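Local coordinates for vanadium-dependent haloperoxidase (Zobellia galactanivorans, PDB 4CIT), which probably oxidises iodide with hydrogen peroxide at a bound vanadate, as a bacterial vanadium-dependent iodoperoxidase of the PAP2 superfamily, at residues H291-S305 with L379-T393. Sequence-based numbering, arbitrary orientation. Where two conformers were deposited one is given.
Sequences HWMGIAKIAARKTNS and LTEVFGDNFSFDDDT
K302, in the last turn of helix 288-302, reaches over the face of F387 to the backbone of S388. Its CB points toward residues 379-393, and the chain stays extended to CE. K302 CD passes 4.1 Å from F387 CE1, and K302 CE lies beside S388 O. A bend at chi4 (-100°) brings K302 NZ to donate to S388 O at 2.9 Å. K302 NZ also lies over the F387 face, 4.6 Å from the ring centroid, a cation-pi contact. T303 CG2 meets the edge of that ring. A299 CB sits over one face of F383 in a CH-pi contact, with V382 CG1 over the opposite face. At the other end, H291 NE2 donates to the syn lone pair of D391 OD2 (2.6 Å, 175°), in the imidazole plane. T393 N donates to D391 OD1, closing an Asx turn that helps hold the carboxylate. Between these ends I295 CG2 packs on F389 CZ at 3.7 Å. I298 CD1 rests against D390 O and D392 OD1. L379 CD1 meets W292 CE3 and I295 CG2, and its CD2 meets A296 CB. This is structural packing: residues 291-302 run nearly parallel to 379-383 of helix 367-383 and cover the two-stranded antiparallel sheet 389-391/402-404, while F407 of helix 407-420 adds to the apolar side.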
ATOM      1  N   HIS A 291       1.929  -5.970   0.318  1.00  9.70           N
ATOM      2  CA  HIS A 291       1.649  -7.057   1.205  1.00  9.16           C
ATOM      3  C   HIS A 291       0.204  -6.944   1.734  1.00  9.91           C
ATOM      4  O   HIS A 291      -0.521  -7.973   1.772  1.00  9.33           O
ATOM      5  CB  HIS A 291       2.648  -7.005   2.325  1.00  9.80           C
ATOM      6  CG  HIS A 291       2.636  -8.185   3.247  1.00 10.55           C
ATOM      7  ND1 HIS A 291       3.753  -8.542   3.976  1.00 11.83           N
ATOM      8  CD2 HIS A 291       1.692  -9.103   3.545  1.00 12.43           C
ATOM      9  CE1 HIS A 291       3.510  -9.659   4.638  1.00 13.47           C
ATOM     10  NE2 HIS A 291       2.234  -9.963   4.483  1.00 11.62           N
ATOM     11  N   TRP A 292      -0.218  -5.731   2.075  1.00  9.19           N
ATOM     12  CA  TRP A 292      -1.590  -5.538   2.562  1.00  9.23           C
ATOM     13  C   TRP A 292      -2.640  -5.717   1.474  1.00 10.04           C
ATOM     14  O   TRP A 292      -3.720  -6.143   1.769  1.00  8.81           O
ATOM     15  CB  TRP A 292      -1.725  -4.222   3.346  1.00  9.45           C
ATOM     16  CG  TRP A 292      -1.172  -4.391   4.739  1.00  9.81           C
ATOM     17  CD1 TRP A 292       0.109  -4.082   5.159  1.00 11.12           C
ATOM     18  CD2 TRP A 292      -1.833  -4.960   5.859  1.00 10.10           C
ATOM     19  NE1 TRP A 292       0.264  -4.411   6.497  1.00 12.44           N
ATOM     20  CE2 TRP A 292      -0.916  -4.989   6.926  1.00 11.95           C
ATOM     21  CE3 TRP A 292      -3.101  -5.494   6.050  1.00 11.68           C
ATOM     22  CZ2 TRP A 292      -1.268  -5.472   8.189  1.00 12.10           C
ATOM     23  CZ3 TRP A 292      -3.472  -5.929   7.307  1.00 10.18           C
ATOM     24  CH2 TRP A 292      -2.534  -5.947   8.354  1.00 11.24           C
ATOM     25  N   MET A 293      -2.307  -5.397   0.242  1.00 10.47           N
ATOM     26  CA  MET A 293      -3.130  -5.740  -0.879  1.00 11.53           C
ATOM     27  C   MET A 293      -3.303  -7.242  -0.991  1.00 10.37           C
ATOM     28  O   MET A 293      -4.398  -7.741  -1.260  1.00  9.59           O
ATOM     29  CB  MET A 293      -2.665  -5.114  -2.209  1.00 12.84           C
ATOM     30  CG  MET A 293      -2.773  -3.644  -2.242  1.00 14.46           C
ATOM     31  SD  MET A 293      -4.479  -2.979  -2.181  1.00 13.93           S
ATOM     32  CE  MET A 293      -5.073  -3.679  -3.656  1.00 16.68           C
ATOM     33  N   GLY A 294      -2.245  -7.998  -0.718  1.00  9.47           N
ATOM     34  CA  GLY A 294      -2.293  -9.374  -0.680  1.00  9.94           C
ATOM     35  C   GLY A 294      -3.183  -9.941   0.441  1.00  9.68           C
ATOM     36  O   GLY A 294      -3.962 -10.918   0.209  1.00  9.30           O
ATOM     37  N   ILE A 295      -3.122  -9.320   1.635  1.00  9.40           N
ATOM     38  CA  ILE A 295      -4.008  -9.702   2.737  1.00  8.90           C
ATOM     39  C   ILE A 295      -5.458  -9.356   2.417  1.00  9.08           C
ATOM     40  O   ILE A 295      -6.336 -10.205   2.725  1.00  8.93           O
ATOM     41  CB  ILE A 295      -3.559  -9.028   4.054  1.00  9.00           C
ATOM     42  CG1 ILE A 295      -2.156  -9.555   4.387  1.00  9.40           C
ATOM     43  CG2 ILE A 295      -4.552  -9.185   5.188  1.00  9.47           C
ATOM     44  CD1 ILE A 295      -1.488  -8.911   5.532  1.00 10.94           C
ATOM     45  N   ALA A 296      -5.681  -8.244   1.722  1.00  9.46           N
ATOM     46  CA  ALA A 296      -7.050  -7.934   1.303  1.00 10.51           C
ATOM     47  C   ALA A 296      -7.613  -8.998   0.370  1.00 10.51           C
ATOM     48  O   ALA A 296      -8.764  -9.389   0.480  1.00  9.34           O
ATOM     49  CB  ALA A 296      -7.097  -6.619   0.648  1.00 10.00           C
ATOM     50  N   LYS A 297      -6.785  -9.476  -0.530  1.00  9.41           N
ATOM     51  CA  LYS A 297      -7.160 -10.560  -1.424  1.00 10.77           C
ATOM     52  C   LYS A 297      -7.505 -11.861  -0.697  1.00 10.86           C
ATOM     53  O   LYS A 297      -8.528 -12.525  -0.979  1.00 10.82           O
ATOM     54  CB  LYS A 297      -6.015 -10.780  -2.431  1.00 11.73           C
ATOM     55  CG  LYS A 297      -6.261 -12.033  -3.313  1.00 14.09           C
ATOM     56  CD  LYS A 297      -5.180 -12.357  -4.388  1.00 19.56           C
ATOM     57  CE  LYS A 297      -3.732 -12.449  -3.865  1.00 23.58           C
ATOM     58  NZ  LYS A 297      -2.717 -12.761  -4.957  1.00 23.11           N
ATOM     59  N   ILE A 298      -6.644 -12.256   0.248  1.00  9.42           N
ATOM     60  CA  ILE A 298      -6.859 -13.424   1.067  1.00 10.46           C
ATOM     61  C   ILE A 298      -8.215 -13.403   1.747  1.00  9.81           C
ATOM     62  O   ILE A 298      -8.986 -14.418   1.697  1.00 10.84           O
ATOM     63  CB  ILE A 298      -5.718 -13.633   2.094  1.00 11.18           C
ATOM     64  CG1 ILE A 298      -4.475 -14.054   1.360  1.00 14.88           C
ATOM     65  CG2 ILE A 298      -6.098 -14.736   3.046  1.00 10.97           C
ATOM     66  CD1 ILE A 298      -3.185 -13.973   2.172  1.00 15.49           C
ATOM     67  N   ALA A 299      -8.573 -12.242   2.290  1.00  9.63           N
ATOM     68  CA  ALA A 299      -9.821 -12.051   3.013  1.00  9.25           C
ATOM     69  C   ALA A 299     -11.002 -12.087   2.050  1.00  9.80           C
ATOM     70  O   ALA A 299     -12.034 -12.672   2.335  1.00 10.75           O
ATOM     71  CB  ALA A 299      -9.828 -10.728   3.755  1.00  8.83           C
ATOM     72  N   ALA A 300     -10.878 -11.411   0.929  1.00  9.87           N
ATOM     73  CA  ALA A 300     -11.931 -11.449  -0.034  1.00 10.66           C
ATOM     74  C   ALA A 300     -12.177 -12.847  -0.612  1.00 11.13           C
ATOM     75  O   ALA A 300     -13.320 -13.216  -0.838  1.00 11.83           O
ATOM     76  CB  ALA A 300     -11.672 -10.492  -1.160  1.00 10.44           C
ATOM     77  N   ARG A 301     -11.116 -13.624  -0.889  1.00 11.62           N
ATOM     78  CA  ARG A 301     -11.279 -14.970  -1.426  1.00 12.61           C
ATOM     79  C   ARG A 301     -11.862 -15.895  -0.349  1.00 14.84           C
ATOM     80  O   ARG A 301     -12.820 -16.689  -0.620  1.00 14.23           O
ATOM     81  CB  ARG A 301      -9.973 -15.507  -1.989  1.00 15.02           C
ATOM     82  CG  ARG A 301      -9.449 -14.730  -3.184  1.00 18.19           C
ATOM     83  CD  ARG A 301     -10.277 -14.893  -4.491  1.00 19.35           C
ATOM     84  NE  ARG A 301     -11.568 -14.235  -4.380  1.00 20.54           N
ATOM     85  CZ  ARG A 301     -11.696 -12.890  -4.391  1.00 18.57           C
ATOM     86  NH1 ARG A 301     -10.598 -12.029  -4.615  1.00 15.85           N
ATOM     87  NH2 ARG A 301     -12.891 -12.411  -4.204  1.00 18.59           N
ATOM     88  N   LYS A 302     -11.380 -15.760   0.899  1.00 13.61           N
ATOM     89  CA  LYS A 302     -11.807 -16.621   2.061  1.00 16.72           C
ATOM     90  C   LYS A 302     -13.312 -16.456   2.393  1.00 17.04           C
ATOM     91  O   LYS A 302     -13.943 -17.401   2.817  1.00 17.10           O
ATOM     92  CB  LYS A 302     -10.963 -16.331   3.318  1.00 20.36           C
ATOM     93  CG  LYS A 302     -11.206 -17.256   4.506  1.00 31.40           C
ATOM     94  CD  LYS A 302     -10.208 -17.018   5.675  1.00 32.24           C
ATOM     95  CE  LYS A 302     -10.569 -17.859   6.908  1.00 38.49           C
ATOM     96  NZ  LYS A 302     -11.319 -17.097   7.992  1.00 42.60           N
ATOM     97  N   THR A 303     -13.867 -15.301   2.073  1.00 13.41           N
ATOM     98  CA  THR A 303     -15.254 -14.943   2.273  1.00 15.16           C
ATOM     99  C   THR A 303     -16.128 -15.162   1.032  1.00 15.20           C
ATOM    100  O   THR A 303     -17.303 -14.818   1.057  1.00 14.51           O
ATOM    101  CB  THR A 303     -15.373 -13.521   2.799  1.00 14.80           C
ATOM    102  OG1 THR A 303     -14.730 -12.572   1.908  1.00 12.37           O
ATOM    103  CG2 THR A 303     -14.854 -13.388   4.192  1.00 15.74           C
ATOM    104  N   ASN A 304     -15.526 -15.665  -0.034  1.00 15.76           N
ATOM    105  CA  ASN A 304     -16.206 -15.829  -1.341  1.00 18.64           C
ATOM    106  C   ASN A 304     -16.847 -14.571  -1.774  1.00 16.93           C
ATOM    107  O   ASN A 304     -17.980 -14.580  -2.267  1.00 17.53           O
ATOM    108  CB  ASN A 304     -17.274 -16.938  -1.232  1.00 22.43           C
ATOM    109  CG  ASN A 304     -16.652 -18.266  -0.893  1.00 29.73           C
ATOM    110  OD1 ASN A 304     -17.047 -18.942   0.078  1.00 40.75           O
ATOM    111  ND2 ASN A 304     -15.622 -18.626  -1.639  1.00 28.44           N
ATOM    112  N   SER A 305     -16.172 -13.432  -1.581  1.00 12.80           N
ATOM    113  CA  SER A 305     -16.770 -12.141  -1.907  1.00 12.61           C
ATOM    114  C   SER A 305     -16.901 -12.020  -3.425  1.00 14.21           C
ATOM    115  O   SER A 305     -15.980 -12.432  -4.184  1.00 12.71           O
ATOM    116  CB  SER A 305     -15.823 -11.031  -1.442  1.00 12.03           C
ATOM    117  OG  SER A 305     -15.749 -11.040  -0.007  1.00 13.32           O
ATOM    118  N   LEU A 379      -9.664  -3.049   6.757  1.00  8.34           N
ATOM    119  CA  LEU A 379     -10.065  -4.437   6.572  1.00  9.45           C
ATOM    120  C   LEU A 379     -10.923  -4.920   7.734  1.00  8.66           C
ATOM    121  O   LEU A 379     -11.821  -5.757   7.551  1.00  8.78           O
ATOM    122  CB  LEU A 379      -8.818  -5.349   6.376  1.00  9.63           C
ATOM    123  CG  LEU A 379      -8.092  -5.017   5.049  1.00 11.29           C
ATOM    124  CD1 LEU A 379      -6.828  -5.878   4.964  1.00 12.16           C
ATOM    125  CD2 LEU A 379      -8.880  -5.195   3.782  1.00 11.18           C
ATOM    126  N   THR A 380     -10.607  -4.415   8.922  1.00  9.71           N
ATOM    127  CA  THR A 380     -11.469  -4.731  10.076  1.00  9.80           C
ATOM    128  C   THR A 380     -12.893  -4.204   9.858  1.00 10.47           C
ATOM    129  O   THR A 380     -13.876  -4.865  10.160  1.00 10.93           O
ATOM    130  CB  THR A 380     -10.870  -4.226  11.339  1.00 10.71           C
ATOM    131  OG1 THR A 380      -9.550  -4.806  11.464  1.00 10.83           O
ATOM    132  CG2 THR A 380     -11.775  -4.569  12.573  1.00 12.34           C
ATOM    133  N   GLU A 381     -13.019  -3.025   9.305  1.00 10.16           N
ATOM    134  CA  GLU A 381     -14.309  -2.434   9.044  1.00 11.91           C
ATOM    135  C   GLU A 381     -15.033  -3.209   7.944  1.00 12.63           C
ATOM    136  O   GLU A 381     -16.230  -3.454   8.086  1.00 14.75           O
ATOM    137  CB  GLU A 381     -14.219  -0.995   8.607  1.00 14.78           C
ATOM    138  CG  GLU A 381     -15.584  -0.272   8.454  1.00 20.07           C
ATOM    139  CD  GLU A 381     -16.326  -0.472   7.117  1.00 29.00           C
ATOM    140  OE1 GLU A 381     -15.702  -0.401   6.024  1.00 23.65           O
ATOM    141  OE2 GLU A 381     -17.594  -0.725   7.168  1.00 38.61           O
ATOM    142  N   VAL A 382     -14.331  -3.645   6.922  1.00 10.06           N
ATOM    143  CA  VAL A 382     -14.997  -4.394   5.812  1.00 10.12           C
ATOM    144  C   VAL A 382     -15.336  -5.821   6.138  1.00 10.53           C
ATOM    145  O   VAL A 382     -16.506  -6.265   5.861  1.00 10.83           O
ATOM    146  CB  VAL A 382     -14.145  -4.307   4.510  1.00 10.64           C
ATOM    147  CG1 VAL A 382     -14.620  -5.246   3.396  1.00 10.91           C
ATOM    148  CG2 VAL A 382     -14.040  -2.914   4.073  1.00 11.68           C
ATOM    149  N   PHE A 383     -14.403  -6.573   6.727  1.00 10.21           N
ATOM    150  CA  PHE A 383     -14.478  -8.005   6.897  1.00 10.80           C
ATOM    151  C   PHE A 383     -14.670  -8.461   8.348  1.00 11.81           C
ATOM    152  O   PHE A 383     -15.005  -9.615   8.598  1.00 13.49           O
ATOM    153  CB  PHE A 383     -13.256  -8.693   6.351  1.00 10.84           C
ATOM    154  CG  PHE A 383     -13.091  -8.574   4.880  1.00 11.07           C
ATOM    155  CD1 PHE A 383     -13.982  -9.234   4.035  1.00 12.03           C
ATOM    156  CD2 PHE A 383     -12.055  -7.842   4.343  1.00 11.44           C
ATOM    157  CE1 PHE A 383     -13.798  -9.206   2.634  1.00 12.59           C
ATOM    158  CE2 PHE A 383     -11.932  -7.736   2.936  1.00 11.18           C
ATOM    159  CZ  PHE A 383     -12.782  -8.466   2.122  1.00 10.95           C
ATOM    160  N   GLY A 384     -14.472  -7.544   9.276  1.00 11.63           N
ATOM    161  CA  GLY A 384     -14.783  -7.773  10.709  1.00 12.43           C
ATOM    162  C   GLY A 384     -13.496  -7.985  11.513  1.00 11.88           C
ATOM    163  O   GLY A 384     -12.388  -8.120  10.954  1.00 11.51           O
ATOM    164  N   ASP A 385     -13.655  -7.868  12.835  1.00 11.27           N
ATOM    165  CA  ASP A 385     -12.601  -8.166  13.827  1.00 13.36           C
ATOM    166  C   ASP A 385     -12.553  -9.597  14.028  1.00 12.75           C
ATOM    167  O   ASP A 385     -13.449 -10.318  13.642  1.00 15.69           O
ATOM    168  CB  ASP A 385     -12.817  -7.392  15.161  1.00 14.40           C
ATOM    169  CG  ASP A 385     -11.501  -7.276  16.035  1.00 18.77           C
ATOM    170  OD1 ASP A 385     -10.360  -7.543  15.557  1.00 16.88           O
ATOM    171  OD2 ASP A 385     -11.671  -6.898  17.228  1.00 20.52           O
ATOM    172  N   ASN A 386     -11.443 -10.066  14.597  1.00 14.45           N
ATOM    173  CA  ASN A 386     -11.262 -11.484  14.807  1.00 15.95           C
ATOM    174  C   ASN A 386     -11.345 -12.305  13.522  1.00 14.16           C
ATOM    175  O   ASN A 386     -11.844 -13.425  13.491  1.00 13.74           O
ATOM    176  CB  ASN A 386     -12.191 -12.020  15.938  1.00 18.63           C
ATOM    177  CG  ASN A 386     -11.786 -11.515  17.296  1.00 22.41           C
ATOM    178  OD1 ASN A 386     -10.644 -11.077  17.515  1.00 23.53           O
ATOM    179  ND2 ASN A 386     -12.735 -11.516  18.228  1.00 24.81           N
ATOM    180  N   PHE A 387     -10.826 -11.719  12.412  1.00 12.58           N
ATOM    181  CA  PHE A 387     -10.815 -12.382  11.147  1.00 12.86           C
ATOM    182  C   PHE A 387      -9.511 -13.182  11.050  1.00 13.19           C
ATOM    183  O   PHE A 387      -8.413 -12.612  10.848  1.00 11.47           O
ATOM    184  CB  PHE A 387     -10.892 -11.362   9.979  1.00 11.20           C
ATOM    185  CG  PHE A 387     -11.110 -11.968   8.658  1.00 12.37           C
ATOM    186  CD1 PHE A 387     -10.041 -12.438   7.918  1.00 11.59           C
ATOM    187  CD2 PHE A 387     -12.375 -12.084   8.119  1.00 14.26           C
ATOM    188  CE1 PHE A 387     -10.224 -13.050   6.692  1.00 13.16           C
ATOM    189  CE2 PHE A 387     -12.573 -12.677   6.878  1.00 12.44           C
ATOM    190  CZ  PHE A 387     -11.496 -13.156   6.161  1.00 12.60           C
ATOM    191  N   SER A 388      -9.607 -14.492  11.228  1.00 13.17           N
ATOM    192  CA  SER A 388      -8.402 -15.301  11.208  1.00 15.32           C
ATOM    193  C   SER A 388      -8.025 -15.618   9.743  1.00 15.94           C
ATOM    194  O   SER A 388      -8.846 -15.811   8.846  1.00 15.32           O
ATOM    195  CB  SER A 388      -8.537 -16.551  12.091  1.00 18.94           C
ATOM    196  OG  SER A 388      -9.440 -17.419  11.448  1.00 23.35           O
ATOM    197  N   PHE A 389      -6.734 -15.663   9.485  1.00 13.86           N
ATOM    198  CA  PHE A 389      -6.248 -15.948   8.158  1.00 14.12           C
ATOM    199  C   PHE A 389      -4.832 -16.444   8.145  1.00 13.79           C
ATOM    200  O   PHE A 389      -4.033 -16.217   9.105  1.00 14.61           O
ATOM    201  CB  PHE A 389      -6.406 -14.699   7.194  1.00 12.57           C
ATOM    202  CG  PHE A 389      -5.560 -13.523   7.538  1.00 12.40           C
ATOM    203  CD1 PHE A 389      -5.990 -12.635   8.480  1.00 12.31           C
ATOM    204  CD2 PHE A 389      -4.313 -13.302   6.896  1.00 13.00           C
ATOM    205  CE1 PHE A 389      -5.182 -11.537   8.866  1.00 12.91           C
ATOM    206  CE2 PHE A 389      -3.550 -12.212   7.225  1.00 11.83           C
ATOM    207  CZ  PHE A 389      -3.986 -11.317   8.197  1.00 11.94           C
ATOM    208  N   ASP A 390      -4.543 -17.230   7.097  1.00 14.27           N
ATOM    209  CA  ASP A 390      -3.173 -17.658   6.755  1.00 14.88           C
ATOM    210  C   ASP A 390      -2.622 -16.744   5.717  1.00 14.04           C
ATOM    211  O   ASP A 390      -3.188 -16.635   4.591  1.00 14.40           O
ATOM    212  CB  ASP A 390      -3.216 -19.082   6.242  1.00 18.73           C
ATOM    213  CG  ASP A 390      -3.637 -20.079   7.331  1.00 25.87           C
ATOM    214  OD1 ASP A 390      -3.416 -19.849   8.530  1.00 23.44           O
ATOM    215  OD2 ASP A 390      -4.278 -21.101   6.979  1.00 35.72           O
ATOM    216  N   ASP A 391      -1.498 -16.107   6.031  1.00 12.94           N
ATOM    217  CA  ASP A 391      -0.896 -15.124   5.133  1.00 13.86           C
ATOM    218  C   ASP A 391       0.165 -15.814   4.293  1.00 11.91           C
ATOM    219  O   ASP A 391       1.290 -16.035   4.822  1.00 13.16           O
ATOM    220  CB  ASP A 391      -0.292 -13.955   5.925  1.00 14.22           C
ATOM    221  CG  ASP A 391       0.424 -12.921   5.060  1.00 16.37           C
ATOM    222  OD1 ASP A 391       0.477 -13.099   3.793  1.00 17.68           O
ATOM    223  OD2 ASP A 391       0.881 -11.906   5.630  1.00 15.33           O
ATOM    224  N   ASP A 392      -0.154 -16.215   3.093  1.00 11.48           N
ATOM    225  CA  ASP A 392       0.799 -16.814   2.124  1.00 12.88           C
ATOM    226  C   ASP A 392       1.337 -15.828   1.093  1.00 13.97           C
ATOM    227  O   ASP A 392       1.913 -16.227   0.061  1.00 13.97           O
ATOM    228  CB  ASP A 392       0.180 -18.013   1.400  1.00 14.75           C
ATOM    229  CG  ASP A 392      -0.916 -17.632   0.419  1.00 18.16           C
ATOM    230  OD1 ASP A 392      -1.413 -16.499   0.512  1.00 19.65           O
ATOM    231  OD2 ASP A 392      -1.378 -18.564  -0.348  1.00 23.63           O
ATOM    232  N   THR A 393       1.292 -14.530   1.417  1.00 13.48           N
ATOM    233  CA  THR A 393       1.679 -13.520   0.455  0.50 13.28           C
ATOM    234  C   THR A 393       3.154 -13.522   0.125  1.00 14.66           C
ATOM    235  O   THR A 393       3.506 -13.127  -0.987  1.00 17.82           O
ATOM    236  CB  THR A 393       1.306 -12.093   0.913  0.50 13.40           C
ATOM    237  OG1 THR A 393       1.965 -11.780   2.148  0.50 12.77           O
ATOM    238  CG2 THR A 393      -0.163 -11.967   1.103  0.50 13.77           C
TER